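Long-range contacts in glycosyl transferase family 9 (Veillonella parvula, PDB 3TOV), which probably transfers a sugar, such as a heptose, from a nucleotide-activated donor to an acceptor, as a family 9 glycosyltransferase of the GT-B fold: residues D21-T26 with M273-S278; R137-M142 with F293-Y298. All coordinates share one frame; numbering follows the deposited sequence.

Contact 1 of 2, residues D21-T26 with M273-S278; sequences DVILTT and MHVGIS
Ile23 and Leu24 meet His274, Val275 and Ser278 where the two Rossmann-like halves of the GT-B fold face each other. Helix 19-23 follows strand 10-14, the first strand of one parallel sheet, and helix 271-277 follows strand 264-268, the fourth of the other. The contact is small and buried, covering 216 Å² in all, and is made by carbon-to-carbon contacts. Ile23 carries most of its own side: its CG1 stands beside the backbone N (chi1 -59°) and the extended chain beyond it brings CD1 to 3.5 Å from Val275 CG2. The other branch, CG2, touches two side chains one turn apart, 4.2 Å from His274 CB and 4.3 Å from Ser278 CB. Leu24 adds a second point of touch, with CD2 set obliquely against the imidazole, 3.9 Å from His274 CD2; Met273 CE lies above one face of that ring, toward its rim. Hydroxyls on both sides bond back to their own backbones. Ser278 OG donates to Val275 O at 2.7 Å, tilted from the carbonyl plane, whereas Thr25 OG1 reaches Val22 O in the carbonyl plane at 2.6 Å, and Val22 O also takes the backbone N-H of Thr25.

Contact 2 of 2, residues R137-M142 with F293-Y298; sequences RHAADM and FFYGPY. With SO4 (sulfate ion), chain D.
Phe293, in the short helix 292-295, receives the N-H of His138 ND1 on its carbonyl oxygen at 3.0 Å, nearly straight at 162° and in the plane of the imidazole. With CG anti to the backbone N (chi1 -179°), the Phe293 ring reaches the Arg137-His138 peptide obliquely, CE2 lying 3.8 Å from Arg137 C. The next carbonyl is used differently: Phe294 O sits over a face of the His138 ring and accepts from Ala139 N at 2.8 Å. His138 thus occupies the N-cap position of helix 139-149 while two successive carbonyls of the other segment hold its ring and the first N-H of that helix. Beside them, Phe294 CD1 approaches Arg137 O at 3.5 Å. Tyr295 lays its ring obliquely against the Ala139 methyl group and brings OH to 3.9 Å from Met142 CE. Gly296 O then lies at the edge of the imidazole, near CE1. After the inverse gamma turn at Pro297, Tyr298 takes Ala140 CB over the centre of its ring, a CH-pi contact with 3.8 Å from Ala140 CB to the Tyr298 ring centroid. Its plane is only 12° from that of His138, but the rings are slid apart and barely overlap. Tyr298 OH donates to Asp141 OD1 at 3.3 Å from the syn side, somewhat out of the carboxylate plane, and also bonds to Asn157 ND2. Arg137 NE forms a salt bridge with Asp133; a sulfate lies at the guanidinium edge, doubtfully close. Helix 139-149 therefore abuts helix 292-295 and the turn after it, whose Pro297 rests on strand 302-305.

In the fold
Contacts 1 and 2 lie side by side across the same interface, each pairing a segment of the N-terminal half with one of the C-terminal half; their centres are 11 Å apart. Leu24 and Tyr295 join them directly, with Leu24 CD1 3.5 Å from Tyr295 CD1, and Leu24 O lies 3.5 Å from Ala140 CB. On the C-terminal side, His274 NE2 packs 3.3 Å from Tyr295 O, bringing helix 271-277 against helix 292-295. The centre of contact 1 lies about 3 Å from the centre of the chain, and the contact is held by van der Waals contact between carbon atoms, whereas contact 2 is more polar and partly exposed. In GT-B enzymes the donor sugar nucleotide binds in the cleft between such halves; the sulfate near Arg137 probably comes from the crystallisation liquor.

Contact 1 of 2, residues D21-T26 with M273-S278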
loop_
_atom_site.group_PDB
_atom_site.type_symbol
_atom_site.label_atom_id
_atom_site.label_comp_id
_atom_site.label_asym_id
_atom_site.label_seq_id
_atom_site.Cartn_x
_atom_site.Cartn_y
_atom_site.Cartn_z
ATOM N N ASP A 21 1.302 5.108 0.096
ATOM C CA ASP A 21 0.658 6.131 0.886
ATOM C C ASP A 21 -0.845 6.104 0.651
ATOM O O ASP A 21 -1.608 6.256 1.582
ATOM C CB ASP A 21 1.240 7.504 0.568
ATOM C CG ASP A 21 2.754 7.565 0.774
ATOM O OD1 ASP A 21 3.206 7.793 1.918
ATOM O OD2 ASP A 21 3.499 7.398 -0.214
ATOM N N VAL A 22 -1.287 5.875 -0.579
ATOM C CA VAL A 22 -2.729 5.881 -0.843
ATOM C C VAL A 22 -3.464 4.756 -0.124
ATOM O O VAL A 22 -4.427 4.999 0.612
ATOM C CB VAL A 22 -3.070 5.857 -2.349
ATOM C CG1 VAL A 22 -4.530 5.461 -2.574
ATOM C CG2 VAL A 22 -2.795 7.206 -2.953
ATOM N N ILE A 23 -3.022 3.526 -0.329
ATOM C CA ILE A 23 -3.715 2.399 0.279
ATOM C C ILE A 23 -3.855 2.607 1.788
ATOM O O ILE A 23 -4.842 2.191 2.400
ATOM C CB ILE A 23 -3.008 1.086 -0.054
ATOM C CG1 ILE A 23 -2.983 0.915 -1.584
ATOM C CG2 ILE A 23 -3.683 -0.072 0.654
ATOM C CD1 ILE A 23 -2.022 -0.153 -2.103
ATOM N N LEU A 24 -2.876 3.297 2.367
ATOM C CA LEU A 24 -2.852 3.589 3.798
ATOM C C LEU A 24 -3.896 4.616 4.231
ATOM O O LEU A 24 -4.147 4.785 5.423
ATOM C CB LEU A 24 -1.464 4.074 4.214
ATOM C CG LEU A 24 -0.373 3.013 4.136
ATOM C CD1 LEU A 24 0.980 3.644 4.332
ATOM C CD2 LEU A 24 -0.646 1.965 5.183
ATOM N N THR A 25 -4.487 5.315 3.268
ATOM C CA THR A 25 -5.547 6.268 3.571
ATOM C C THR A 25 -6.885 5.549 3.579
ATOM O O THR A 25 -7.931 6.154 3.819
ATOM C CB THR A 25 -5.631 7.393 2.530
ATOM O OG1 THR A 25 -6.079 6.862 1.270
ATOM C CG2 THR A 25 -4.287 8.063 2.353
ATOM N N THR A 26 -6.848 4.253 3.313
ATOM C CA THR A 26 -8.071 3.513 3.068
ATOM C C THR A 26 -8.887 3.158 4.333
ATOM O O THR A 26 -10.128 3.127 4.279
ATOM C CB THR A 26 -7.794 2.281 2.174
ATOM O OG1 THR A 26 -8.903 2.077 1.291
ATOM C CG2 THR A 26 -7.537 1.029 3.002
HETATM N N MSE A 273 3.498 -4.462 -1.186
HETATM C CA MSE A 273 3.310 -5.124 0.106
HETATM C C MSE A 273 1.968 -4.742 0.739
HETATM O O MSE A 273 1.263 -5.590 1.284
HETATM C CB MSE A 273 4.450 -4.776 1.052
HETATM C CG MSE A 273 4.412 -5.522 2.376
HETATM SE SE MSE A 273 5.547 -4.681 3.723
HETATM C CE MSE A 273 4.575 -3.015 4.021
ATOM N N HIS A 274 1.606 -3.466 0.655
ATOM C CA HIS A 274 0.299 -3.033 1.131
ATOM C C HIS A 274 -0.855 -3.599 0.283
ATOM O O HIS A 274 -1.892 -3.994 0.823
ATOM C CB HIS A 274 0.245 -1.512 1.248
ATOM C CG HIS A 274 1.346 -0.941 2.084
ATOM N ND1 HIS A 274 2.494 -0.407 1.539
ATOM C CD2 HIS A 274 1.487 -0.840 3.427
ATOM C CE1 HIS A 274 3.289 0.011 2.508
ATOM N NE2 HIS A 274 2.703 -0.241 3.663
ATOM N N VAL A 275 -0.669 -3.651 -1.034
ATOM C CA VAL A 275 -1.635 -4.307 -1.912
ATOM C C VAL A 275 -1.887 -5.735 -1.442
ATOM O O VAL A 275 -3.018 -6.191 -1.376
ATOM C CB VAL A 275 -1.134 -4.365 -3.366
ATOM C CG1 VAL A 275 -2.128 -5.123 -4.242
ATOM C CG2 VAL A 275 -0.881 -2.964 -3.903
ATOM N N GLY A 276 -0.818 -6.443 -1.121
ATOM C CA GLY A 276 -0.954 -7.792 -0.610
ATOM C C GLY A 276 -1.846 -7.785 0.610
ATOM O O GLY A 276 -2.901 -8.411 0.613
ATOM N N ILE A 277 -1.417 -7.056 1.638
ATOM C CA ILE A 277 -2.139 -6.964 2.905
ATOM C C ILE A 277 -3.613 -6.644 2.698
ATOM O O ILE A 277 -4.481 -7.206 3.366
ATOM C CB ILE A 277 -1.523 -5.875 3.802
ATOM C CG1 ILE A 277 -0.087 -6.230 4.171
ATOM C CG2 ILE A 277 -2.360 -5.640 5.061
ATOM C CD1 ILE A 277 0.564 -5.154 4.999
ATOM N N SER A 278 -3.884 -5.743 1.760
ATOM C CA SER A 278 -5.240 -5.296 1.484
ATOM C C SER A 278 -6.089 -6.383 0.839
ATOM O O SER A 278 -7.226 -6.136 0.443
ATOM C CB SER A 278 -5.212 -4.077 0.565
ATOM O OG SER A 278 -4.995 -4.469 -0.785
#

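Contact 2 of 2, residues R137-M142 with F293-Y298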
loop_
_atom_site.group_PDB
_atom_site.type_symbol
_atom_site.label_atom_id
_atom_site.label_comp_id
_atom_site.label_asym_id
_atom_site.label_seq_id
_atom_site.Cartn_x
_atom_site.Cartn_y
_atom_site.Cartn_z
ATOM N N ARG A 137 2.464 7.621 15.530
ATOM C CA ARG A 137 1.533 6.683 14.931
ATOM C C ARG A 137 2.104 5.970 13.705
ATOM O O ARG A 137 3.024 6.462 13.056
ATOM C CB ARG A 137 0.226 7.391 14.598
ATOM C CG ARG A 137 -0.851 7.176 15.628
ATOM C CD ARG A 137 -1.884 8.260 15.578
ATOM N NE ARG A 137 -1.568 9.345 16.501
ATOM C CZ ARG A 137 -2.366 9.725 17.495
ATOM N NH1 ARG A 137 -2.005 10.723 18.290
ATOM N NH2 ARG A 137 -3.532 9.108 17.689
ATOM N N HIS A 138 1.579 4.781 13.436
ATOM C CA HIS A 138 1.728 4.153 12.134
ATOM C C HIS A 138 1.025 5.080 11.128
ATOM O O HIS A 138 0.105 5.818 11.494
ATOM C CB HIS A 138 1.072 2.773 12.190
ATOM C CG HIS A 138 1.048 2.041 10.885
ATOM N ND1 HIS A 138 2.151 1.397 10.369
ATOM C CD2 HIS A 138 0.041 1.818 10.011
ATOM C CE1 HIS A 138 1.832 0.827 9.222
ATOM N NE2 HIS A 138 0.557 1.069 8.983
ATOM N N ALA A 139 1.453 5.071 9.874
ATOM C CA ALA A 139 0.908 6.011 8.890
ATOM C C ALA A 139 -0.632 5.977 8.723
ATOM O O ALA A 139 -1.268 7.007 8.448
ATOM C CB ALA A 139 1.583 5.814 7.554
ATOM N N ALA A 140 -1.228 4.802 8.887
ATOM C CA ALA A 140 -2.666 4.682 8.692
ATOM C C ALA A 140 -3.428 5.230 9.890
ATOM O O ALA A 140 -4.504 5.819 9.743
ATOM C CB ALA A 140 -3.057 3.240 8.412
ATOM N N ASP A 141 -2.858 5.037 11.073
ATOM C CA ASP A 141 -3.443 5.568 12.293
ATOM C C ASP A 141 -3.314 7.082 12.325
ATOM O O ASP A 141 -4.174 7.779 12.874
ATOM C CB ASP A 141 -2.776 4.964 13.527
ATOM C CG ASP A 141 -3.121 3.497 13.721
ATOM O OD1 ASP A 141 -4.244 3.090 13.332
ATOM O OD2 ASP A 141 -2.262 2.753 14.262
HETATM N N MSE A 142 -2.236 7.596 11.743
HETATM C CA MSE A 142 -2.017 9.034 11.763
HETATM C C MSE A 142 -3.011 9.766 10.851
HETATM O O MSE A 142 -3.410 10.902 11.132
HETATM C CB MSE A 142 -0.558 9.385 11.436
HETATM C CG MSE A 142 -0.274 9.755 9.989
HETATM SE SE MSE A 142 1.463 10.648 9.807
HETATM C CE MSE A 142 1.659 10.490 7.908
ATOM N N PHE A 293 7.820 0.484 12.121
ATOM C CA PHE A 293 6.753 1.054 12.911
ATOM C C PHE A 293 5.789 1.869 12.078
ATOM O O PHE A 293 4.585 1.645 12.126
ATOM C CB PHE A 293 7.254 1.921 14.048
ATOM C CG PHE A 293 6.140 2.484 14.866
ATOM C CD1 PHE A 293 5.250 1.629 15.511
ATOM C CD2 PHE A 293 5.935 3.853 14.949
ATOM C CE1 PHE A 293 4.197 2.134 16.251
ATOM C CE2 PHE A 293 4.888 4.366 15.701
ATOM C CZ PHE A 293 4.022 3.507 16.353
ATOM N N PHE A 294 6.328 2.815 11.316
ATOM C CA PHE A 294 5.498 3.804 10.639
ATOM C C PHE A 294 4.821 3.293 9.379
ATOM O O PHE A 294 3.606 3.448 9.223
ATOM C CB PHE A 294 6.314 5.035 10.313
ATOM C CG PHE A 294 6.986 5.619 11.491
ATOM C CD1 PHE A 294 6.436 6.712 12.141
ATOM C CD2 PHE A 294 8.158 5.062 11.971
ATOM C CE1 PHE A 294 7.053 7.264 13.235
ATOM C CE2 PHE A 294 8.787 5.599 13.064
ATOM C CZ PHE A 294 8.234 6.707 13.702
ATOM N N TYR A 295 5.587 2.693 8.476
ATOM C CA TYR A 295 4.979 2.217 7.239
ATOM C C TYR A 295 5.023 0.686 7.063
ATOM O O TYR A 295 5.116 0.177 5.943
ATOM C CB TYR A 295 5.559 2.951 6.022
ATOM C CG TYR A 295 5.223 4.423 5.966
ATOM C CD1 TYR A 295 4.069 4.872 5.336
ATOM C CD2 TYR A 295 6.055 5.366 6.535
ATOM C CE1 TYR A 295 3.749 6.232 5.283
ATOM C CE2 TYR A 295 5.751 6.717 6.481
ATOM C CZ TYR A 295 4.596 7.149 5.860
ATOM O OH TYR A 295 4.299 8.502 5.813
ATOM N N GLY A 296 4.931 -0.047 8.162
ATOM C CA GLY A 296 4.921 -1.488 8.074
ATOM C C GLY A 296 3.536 -2.035 7.786
ATOM O O GLY A 296 2.629 -1.286 7.394
ATOM N N PRO A 297 3.375 -3.359 7.966
ATOM C CA PRO A 297 2.151 -4.157 7.818
ATOM C C PRO A 297 1.049 -3.776 8.801
ATOM O O PRO A 297 0.954 -4.339 9.898
ATOM C CB PRO A 297 2.621 -5.580 8.105
ATOM C CG PRO A 297 4.060 -5.567 7.784
ATOM C CD PRO A 297 4.560 -4.207 8.156
ATOM N N TYR A 298 0.203 -2.841 8.393
ATOM C CA TYR A 298 -0.859 -2.361 9.261
ATOM C C TYR A 298 -1.965 -3.375 9.454
ATOM O O TYR A 298 -2.570 -3.820 8.475
ATOM C CB TYR A 298 -1.471 -1.115 8.663
ATOM C CG TYR A 298 -2.651 -0.597 9.423
ATOM C CD1 TYR A 298 -2.472 0.127 10.593
ATOM C CD2 TYR A 298 -3.944 -0.811 8.968
ATOM C CE1 TYR A 298 -3.544 0.627 11.291
ATOM C CE2 TYR A 298 -5.030 -0.317 9.658
ATOM C CZ TYR A 298 -4.823 0.408 10.821
ATOM O OH TYR A 298 -5.894 0.921 11.528
HETATM S S SO4 D . -2.339 13.047 20.921
HETATM O O1 SO4 D . -3.238 13.719 19.973
HETATM O O2 SO4 D . -2.073 11.682 20.466
HETATM O O3 SO4 D . -1.091 13.804 21.026
HETATM O O4 SO4 D . -2.966 12.982 22.243
#